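Local coordinates for AvrA (Salmonella typhimurium, PDB 6BE0), which probably transfers acetyl groups from acetyl-CoA to serine and threonine residues of target proteins, as a YopJ-family bacterial effector that binds inositol hexakisphosphate, at residues A[95-100]-A[112-117]; A[99-104]-A[160-165]; A[116-119]-A[125-128]. All coordinates share one frame; numbering follows the deposited sequence.

Interaction 1 (A[95-100]-A[112-117])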
loop_
_atom_site.group_PDB
_atom_site.type_symbol
_atom_site.label_atom_id
_atom_site.label_comp_id
_atom_site.label_asym_id
_atom_site.label_seq_id
_atom_site.Cartn_x
_atom_site.Cartn_y
_atom_site.Cartn_z
ATOM N N HIS A 95 -6.324 -16.826 -2.975
ATOM C CA HIS A 95 -7.006 -17.549 -4.038
ATOM C C HIS A 95 -7.908 -16.607 -4.831
ATOM O O HIS A 95 -7.962 -16.663 -6.060
ATOM C CB HIS A 95 -7.828 -18.705 -3.468
ATOM C CG HIS A 95 -8.584 -19.467 -4.509
ATOM N ND1 HIS A 95 -9.937 -19.300 -4.717
ATOM C CD2 HIS A 95 -8.175 -20.386 -5.414
ATOM C CE1 HIS A 95 -10.329 -20.092 -5.699
ATOM N NE2 HIS A 95 -9.279 -20.762 -6.139
ATOM N N GLU A 96 -8.617 -15.743 -4.114
ATOM C CA GLU A 96 -9.510 -14.785 -4.745
ATOM C C GLU A 96 -8.705 -13.743 -5.519
ATOM O O GLU A 96 -9.189 -13.180 -6.500
ATOM C CB GLU A 96 -10.396 -14.113 -3.695
ATOM C CG GLU A 96 -11.449 -13.173 -4.269
ATOM C CD GLU A 96 -12.332 -12.558 -3.197
ATOM O OE1 GLU A 96 -12.447 -13.156 -2.104
ATOM O OE2 GLU A 96 -12.909 -11.480 -3.445
ATOM N N LEU A 97 -7.476 -13.494 -5.076
ATOM C CA LEU A 97 -6.582 -12.580 -5.781
ATOM C C LEU A 97 -6.172 -13.151 -7.132
ATOM O O LEU A 97 -6.353 -12.505 -8.164
ATOM C CB LEU A 97 -5.331 -12.289 -4.947
ATOM C CG LEU A 97 -4.241 -11.460 -5.639
ATOM C CD1 LEU A 97 -4.634 -9.990 -5.698
ATOM C CD2 LEU A 97 -2.895 -11.638 -4.954
ATOM N N VAL A 98 -5.605 -14.355 -7.120
ATOM C CA VAL A 98 -5.027 -14.928 -8.331
ATOM C C VAL A 98 -6.104 -15.254 -9.361
ATOM O O VAL A 98 -5.870 -15.148 -10.564
ATOM C CB VAL A 98 -4.204 -16.204 -8.026
ATOM C CG1 VAL A 98 -2.991 -15.860 -7.176
ATOM C CG2 VAL A 98 -5.063 -17.270 -7.351
ATOM N N SER A 99 -7.285 -15.642 -8.889
ATOM C CA SER A 99 -8.403 -15.907 -9.787
ATOM C C SER A 99 -8.954 -14.594 -10.341
ATOM O O SER A 99 -9.483 -14.557 -11.450
ATOM C CB SER A 99 -9.504 -16.691 -9.070
ATOM O OG SER A 99 -10.092 -15.924 -8.037
ATOM N N SER A 100 -8.822 -13.517 -9.569
ATOM C CA SER A 100 -9.214 -12.189 -10.035
ATOM C C SER A 100 -8.181 -11.642 -11.014
ATOM O O SER A 100 -8.523 -10.921 -11.949
ATOM C CB SER A 100 -9.381 -11.218 -8.866
ATOM O OG SER A 100 -10.534 -11.523 -8.104
ATOM N N ALA A 112 -4.644 -2.521 -13.360
ATOM C CA ALA A 112 -5.544 -2.732 -12.235
ATOM C C ALA A 112 -4.774 -2.905 -10.931
ATOM O O ALA A 112 -3.572 -3.179 -10.936
ATOM C CB ALA A 112 -6.430 -3.941 -12.489
ATOM N N ARG A 113 -5.475 -2.726 -9.816
ATOM C CA ARG A 113 -4.887 -2.903 -8.494
ATOM C C ARG A 113 -5.787 -3.760 -7.619
ATOM O O ARG A 113 -6.995 -3.835 -7.838
ATOM C CB ARG A 113 -4.637 -1.554 -7.818
ATOM C CG ARG A 113 -3.524 -0.747 -8.451
ATOM C CD ARG A 113 -4.042 0.123 -9.580
ATOM N NE ARG A 113 -2.970 0.563 -10.466
ATOM C CZ ARG A 113 -3.162 1.218 -11.606
ATOM N NH1 ARG A 113 -4.393 1.515 -12.010
ATOM N NH2 ARG A 113 -2.122 1.575 -12.347
ATOM N N PHE A 114 -5.184 -4.401 -6.626
ATOM C CA PHE A 114 -5.911 -5.288 -5.731
ATOM C C PHE A 114 -5.506 -5.068 -4.286
ATOM O O PHE A 114 -4.325 -5.128 -3.964
ATOM C CB PHE A 114 -5.660 -6.747 -6.105
ATOM C CG PHE A 114 -6.026 -7.084 -7.520
ATOM C CD1 PHE A 114 -5.089 -6.987 -8.534
ATOM C CD2 PHE A 114 -7.306 -7.508 -7.835
ATOM C CE1 PHE A 114 -5.423 -7.301 -9.837
ATOM C CE2 PHE A 114 -7.646 -7.823 -9.137
ATOM C CZ PHE A 114 -6.702 -7.720 -10.139
ATOM N N LEU A 115 -6.485 -4.809 -3.424
ATOM C CA LEU A 115 -6.277 -4.919 -1.986
ATOM C C LEU A 115 -6.612 -6.342 -1.582
ATOM O O LEU A 115 -7.753 -6.782 -1.730
ATOM C CB LEU A 115 -7.137 -3.924 -1.203
ATOM C CG LEU A 115 -6.861 -2.434 -1.399
ATOM C CD1 LEU A 115 -7.613 -1.642 -0.345
ATOM C CD2 LEU A 115 -5.374 -2.119 -1.346
ATOM N N VAL A 116 -5.613 -7.059 -1.079
ATOM C CA VAL A 116 -5.771 -8.470 -0.752
ATOM C C VAL A 116 -5.493 -8.737 0.722
ATOM O O VAL A 116 -4.435 -8.388 1.241
ATOM C CB VAL A 116 -4.844 -9.356 -1.622
ATOM C CG1 VAL A 116 -3.395 -8.867 -1.566
ATOM C CG2 VAL A 116 -4.951 -10.826 -1.212
ATOM N N ASN A 117 -6.464 -9.351 1.392
ATOM C CA ASN A 117 -6.250 -9.871 2.734
ATOM C C ASN A 117 -5.585 -11.236 2.638
ATOM O O ASN A 117 -6.225 -12.225 2.284
ATOM C CB ASN A 117 -7.564 -9.973 3.507
ATOM C CG ASN A 117 -7.356 -10.403 4.948
ATOM O OD1 ASN A 117 -6.227 -10.444 5.440
ATOM N ND2 ASN A 117 -8.446 -10.719 5.636
#
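L97 and F114 lean across one another at a slant, and this pair carries the contact between helix 94-106 and strand 111-117. The leucine reaches the strand with one branch. Its CD1 lies 3.4 Å from F114 CB and 3.7 Å from F114 CG, so it sits at the root of the ring. CG of L97 is anti to the backbone N (chi1 174°), which swings the branched end down to the strand.

S100, one helical turn on, meets the far part of the same ring: its CB is 3.8 Å from F114 CE2. Its hydroxyl is turned back to the helix and gives a hydrogen bond to E96 O, so the ring meets its CB and not the hydroxyl.

V116 packs on the base of the leucine, its CG2 4.0 Å from L97 CB. V116 CB also lies near the L97 CD1 that touches F114. No hydrogen bond crosses between the two segments, so the join is apolar. V128 of the neighbouring strand also touches L97.

The axes of segments 95-100 and 112-117 run roughly antiparallel, at 154°, and come within 8.8 Å. This is the packing of a beta-alpha-beta unit, made here by strand 88-91, helix 94-106 and strand 111-117.

Interaction 2 (A[99-104]-A[160-165])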
loop_
_atom_site.group_PDB
_atom_site.type_symbol
_atom_site.label_atom_id
_atom_site.label_comp_id
_atom_site.label_asym_id
_atom_site.label_seq_id
_atom_site.Cartn_x
_atom_site.Cartn_y
_atom_site.Cartn_z
ATOM N N SER A 99 -7.285 -15.642 -8.889
ATOM C CA SER A 99 -8.403 -15.907 -9.787
ATOM C C SER A 99 -8.954 -14.594 -10.341
ATOM O O SER A 99 -9.483 -14.557 -11.450
ATOM C CB SER A 99 -9.504 -16.691 -9.070
ATOM O OG SER A 99 -10.092 -15.924 -8.037
ATOM N N SER A 100 -8.822 -13.517 -9.569
ATOM C CA SER A 100 -9.214 -12.189 -10.035
ATOM C C SER A 100 -8.181 -11.642 -11.014
ATOM O O SER A 100 -8.523 -10.921 -11.949
ATOM C CB SER A 100 -9.381 -11.218 -8.866
ATOM O OG SER A 100 -10.534 -11.523 -8.104
ATOM N N ILE A 101 -6.914 -11.981 -10.794
ATOM C CA ILE A 101 -5.859 -11.603 -11.727
ATOM C C ILE A 101 -6.108 -12.282 -13.073
ATOM O O ILE A 101 -5.915 -11.676 -14.127
ATOM C CB ILE A 101 -4.456 -11.975 -11.188
ATOM C CG1 ILE A 101 -4.072 -11.032 -10.047
ATOM C CG2 ILE A 101 -3.401 -11.887 -12.290
ATOM C CD1 ILE A 101 -2.841 -11.458 -9.268
ATOM N N LYS A 102 -6.542 -13.538 -13.031
ATOM C CA LYS A 102 -6.865 -14.270 -14.248
ATOM C C LYS A 102 -8.037 -13.615 -14.971
ATOM O O LYS A 102 -7.991 -13.423 -16.183
ATOM C CB LYS A 102 -7.193 -15.731 -13.934
ATOM C CG LYS A 102 -7.236 -16.627 -15.165
ATOM C CD LYS A 102 -7.536 -18.070 -14.802
ATOM C CE LYS A 102 -7.590 -18.955 -16.048
ATOM N NZ LYS A 102 -6.237 -19.389 -16.539
ATOM N N GLU A 103 -9.083 -13.271 -14.224
ATOM C CA GLU A 103 -10.259 -12.626 -14.803
ATOM C C GLU A 103 -9.889 -11.317 -15.482
ATOM O O GLU A 103 -10.282 -11.062 -16.620
ATOM C CB GLU A 103 -11.323 -12.357 -13.733
ATOM C CG GLU A 103 -12.546 -13.258 -13.809
ATOM C CD GLU A 103 -13.218 -13.216 -15.169
ATOM O OE1 GLU A 103 -13.164 -14.235 -15.890
ATOM O OE2 GLU A 103 -13.797 -12.167 -15.517
ATOM N N THR A 104 -9.131 -10.489 -14.772
ATOM C CA THR A 104 -8.774 -9.161 -15.253
ATOM C C THR A 104 -7.990 -9.242 -16.561
ATOM O O THR A 104 -8.202 -8.443 -17.474
ATOM C CB THR A 104 -7.952 -8.399 -14.196
ATOM O OG1 THR A 104 -8.723 -8.278 -12.995
ATOM C CG2 THR A 104 -7.577 -7.010 -14.688
ATOM N N ALA A 160 3.645 -19.309 -6.414
ATOM C CA ALA A 160 3.148 -20.626 -6.797
ATOM C C ALA A 160 1.632 -20.620 -6.955
ATOM O O ALA A 160 1.090 -21.296 -7.830
ATOM C CB ALA A 160 3.565 -21.666 -5.771
ATOM N N ALA A 161 0.953 -19.858 -6.102
ATOM C CA ALA A 161 -0.498 -19.738 -6.173
ATOM C C ALA A 161 -0.912 -19.175 -7.525
ATOM O O ALA A 161 -1.902 -19.606 -8.117
ATOM C CB ALA A 161 -1.017 -18.854 -5.050
ATOM N N LEU A 162 -0.135 -18.211 -8.008
ATOM C CA LEU A 162 -0.412 -17.563 -9.281
ATOM C C LEU A 162 -0.065 -18.480 -10.453
ATOM O O LEU A 162 -0.774 -18.506 -11.459
ATOM C CB LEU A 162 0.366 -16.251 -9.383
ATOM C CG LEU A 162 0.070 -15.366 -10.597
ATOM C CD1 LEU A 162 -1.392 -14.949 -10.630
ATOM C CD2 LEU A 162 0.974 -14.145 -10.590
ATOM N N GLU A 163 1.024 -19.231 -10.319
ATOM C CA GLU A 163 1.430 -20.178 -11.352
ATOM C C GLU A 163 0.343 -21.218 -11.618
ATOM O O GLU A 163 0.180 -21.677 -12.748
ATOM C CB GLU A 163 2.734 -20.879 -10.959
ATOM C CG GLU A 163 3.983 -20.026 -11.141
ATOM C CD GLU A 163 5.248 -20.724 -10.660
ATOM O OE1 GLU A 163 5.150 -21.868 -10.164
ATOM O OE2 GLU A 163 6.340 -20.125 -10.775
ATOM N N ARG A 164 -0.401 -21.584 -10.579
ATOM C CA ARG A 164 -1.442 -22.601 -10.710
ATOM C C ARG A 164 -2.596 -22.137 -11.598
ATOM O O ARG A 164 -3.282 -22.956 -12.209
ATOM C CB ARG A 164 -1.973 -23.007 -9.334
ATOM C CG ARG A 164 -1.182 -24.139 -8.693
ATOM C CD ARG A 164 -1.832 -24.647 -7.416
ATOM N NE ARG A 164 -1.682 -23.711 -6.304
ATOM C CZ ARG A 164 -0.593 -23.611 -5.549
ATOM N NH1 ARG A 164 0.461 -24.385 -5.780
ATOM N NH2 ARG A 164 -0.554 -22.731 -4.558
ATOM N N GLU A 165 -2.814 -20.827 -11.667
ATOM C CA GLU A 165 -3.838 -20.279 -12.551
ATOM C C GLU A 165 -3.394 -20.397 -14.008
ATOM O O GLU A 165 -4.201 -20.253 -14.930
ATOM C CB GLU A 165 -4.136 -18.819 -12.201
ATOM C CG GLU A 165 -4.729 -18.614 -10.812
ATOM C CD GLU A 165 -6.134 -19.178 -10.680
ATOM O OE1 GLU A 165 -6.452 -19.736 -9.608
ATOM O OE2 GLU A 165 -6.923 -19.057 -11.641
#
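S99 meets E165 at the start of the segment, through its CA and, more loosely, its CB, not its hydroxyl: the S99 CA lies 3.9 Å from E165 OE2. The S99 hydroxyl is engaged within its own helix, by a hydrogen bond to H95 O.

I101 comes next and makes the apolar part of the contact. Its CD1 and CG2 both rest against one methyl of L162, and I101 CD1 is 4.0 Å from L162 CD1. The two side chains cross at about a right angle. With chi1 at -174° the L162 side chain extends away from its backbone N, which brings CD1 to the isoleucine. V98, a turn earlier on the first helix, also touches L162, and L167 of a nearby loop touches I101.

K102 makes the polar link. Its chain is extended as far as CE and bends at the last torsion (chi4 81°). NZ then gives a hydrogen bond of 2.7 Å to E165 O. The C=O...N angle of 164° puts the amine almost in line with the carbonyl. On the way, K102 CD passes 3.4 Å from E165 OE2, so the carboxylate crosses the aliphatic part of the lysine at a slant. The carboxylate does not pair with the amine: K102 NZ and E165 OE2 are 5.0 Å apart.

The chemistry is therefore divided. A small apolar contact sits on the buried side, and a lysine closes the partly exposed side by gripping a main-chain carbonyl near the end of helix 151-164. The nearby carboxylate probably adds a modest electrostatic attraction.

Interaction 3 (A[116-119]-A[125-128])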
loop_
_atom_site.group_PDB
_atom_site.type_symbol
_atom_site.label_atom_id
_atom_site.label_comp_id
_atom_site.label_asym_id
_atom_site.label_seq_id
_atom_site.Cartn_x
_atom_site.Cartn_y
_atom_site.Cartn_z
ATOM N N VAL A 116 -5.613 -7.059 -1.079
ATOM C CA VAL A 116 -5.771 -8.470 -0.752
ATOM C C VAL A 116 -5.493 -8.737 0.722
ATOM O O VAL A 116 -4.435 -8.388 1.241
ATOM C CB VAL A 116 -4.844 -9.356 -1.622
ATOM C CG1 VAL A 116 -3.395 -8.867 -1.566
ATOM C CG2 VAL A 116 -4.951 -10.826 -1.212
ATOM N N ASN A 117 -6.464 -9.351 1.392
ATOM C CA ASN A 117 -6.250 -9.871 2.734
ATOM C C ASN A 117 -5.585 -11.236 2.638
ATOM O O ASN A 117 -6.225 -12.225 2.284
ATOM C CB ASN A 117 -7.564 -9.973 3.507
ATOM C CG ASN A 117 -7.356 -10.403 4.948
ATOM O OD1 ASN A 117 -6.227 -10.444 5.440
ATOM N ND2 ASN A 117 -8.446 -10.719 5.636
ATOM N N MET A 118 -4.295 -11.282 2.951
ATOM C CA MET A 118 -3.507 -12.492 2.765
ATOM C C MET A 118 -3.677 -13.443 3.941
ATOM O O MET A 118 -3.473 -14.649 3.809
ATOM C CB MET A 118 -2.029 -12.140 2.582
ATOM C CG MET A 118 -1.789 -10.903 1.723
ATOM S SD MET A 118 -0.397 -11.080 0.597
ATOM C CE MET A 118 -1.219 -11.810 -0.804
ATOM N N GLY A 119 -4.055 -12.899 5.091
ATOM C CA GLY A 119 -4.229 -13.697 6.290
ATOM C C GLY A 119 -5.491 -14.535 6.262
ATOM O O GLY A 119 -6.435 -14.230 5.533
ATOM N N ILE A 125 -3.586 -6.915 5.045
ATOM C CA ILE A 125 -3.987 -6.342 3.770
ATOM C C ILE A 125 -2.788 -5.739 3.046
ATOM O O ILE A 125 -2.150 -4.815 3.551
ATOM C CB ILE A 125 -5.076 -5.267 3.969
ATOM C CG1 ILE A 125 -6.334 -5.910 4.561
ATOM C CG2 ILE A 125 -5.404 -4.577 2.648
ATOM C CD1 ILE A 125 -7.373 -4.916 5.038
ATOM N N SER A 126 -2.487 -6.279 1.868
ATOM C CA SER A 126 -1.435 -5.748 1.006
ATOM C C SER A 126 -2.050 -5.186 -0.270
ATOM O O SER A 126 -3.255 -5.312 -0.492
ATOM C CB SER A 126 -0.413 -6.832 0.661
ATOM O OG SER A 126 0.171 -7.377 1.829
ATOM N N VAL A 127 -1.220 -4.566 -1.103
ATOM C CA VAL A 127 -1.671 -4.051 -2.390
ATOM C C VAL A 127 -0.855 -4.667 -3.522
ATOM O O VAL A 127 0.364 -4.808 -3.420
ATOM C CB VAL A 127 -1.581 -2.508 -2.455
ATOM C CG1 VAL A 127 -0.144 -2.033 -2.294
ATOM C CG2 VAL A 127 -2.182 -1.992 -3.757
ATOM N N VAL A 128 -1.546 -5.043 -4.594
ATOM C CA VAL A 128 -0.915 -5.624 -5.774
ATOM C C VAL A 128 -1.138 -4.716 -6.973
ATOM O O VAL A 128 -2.257 -4.263 -7.202
ATOM C CB VAL A 128 -1.478 -7.027 -6.090
ATOM C CG1 VAL A 128 -0.852 -7.591 -7.365
ATOM C CG2 VAL A 128 -1.254 -7.970 -4.922
#
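M118 SD lies 3.9 Å from S126 OG, a sulfur resting beside a hydroxyl just where strand 111-117 gives way to the turn. The methionine chain is bent at chi2 and chi3 (-140° and 88°), which brings the thioether alongside the serine hydroxyl, a packing contact. M118 CG is almost as near to the same oxygen. The hydroxyl also has a weak hydrogen bond with E143 of the next strand.

The backbones form an antiparallel ladder. V116 and S126 are a hydrogen-bonded pair, with V116 N to S126 O at 3.0 Å and S126 N to V116 O at 2.9 Å. V116 O also takes a CA-H...O contact from I125 CA at 3.3 Å. N117 and I125 are the non-hydrogen-bonded pair that follows, and their side chains share the other face of the sheet from V116 and S126. On the V116 face, CG1 of V116 slants against CG2 of V128 at 4.1 Å.

N117 begins the turn. Its OD1 accepts from G119 N at 3.3 Å, an Asx turn, although the donor stands above the carbonyl plane. H124 N also donates to this oxygen.

Two nearly straight bonds between V116 and S126 thus hold the register near the loop end of the hairpin. N117 supplies a side-chain acceptor to the turn. V116 and V128 give the apolar part of their face, where both touch L97 of helix 94-106.

All three contacts belong to one layered alpha/beta region. Along the chain, interactions 1 and 2 start on helix 94-106 and share S99 and S100. Interaction 3 follows on strand 111-117 and shares V116 and N117 with interaction 1. Both its segments fall between the two segments of interaction 2. Interaction 1 is the middle piece: its centre is about 9 Å from that of interaction 2 and about 8 Å from that of interaction 3. The centres of interactions 2 and 3 are about 15 Å apart, without touching. Helix 94-106 packs on both the mixed sheet and helix 151-164. Away from the inositol hexakisphosphate and CoA sites, the contacts are structural packing that joins helix, sheet and hairpin.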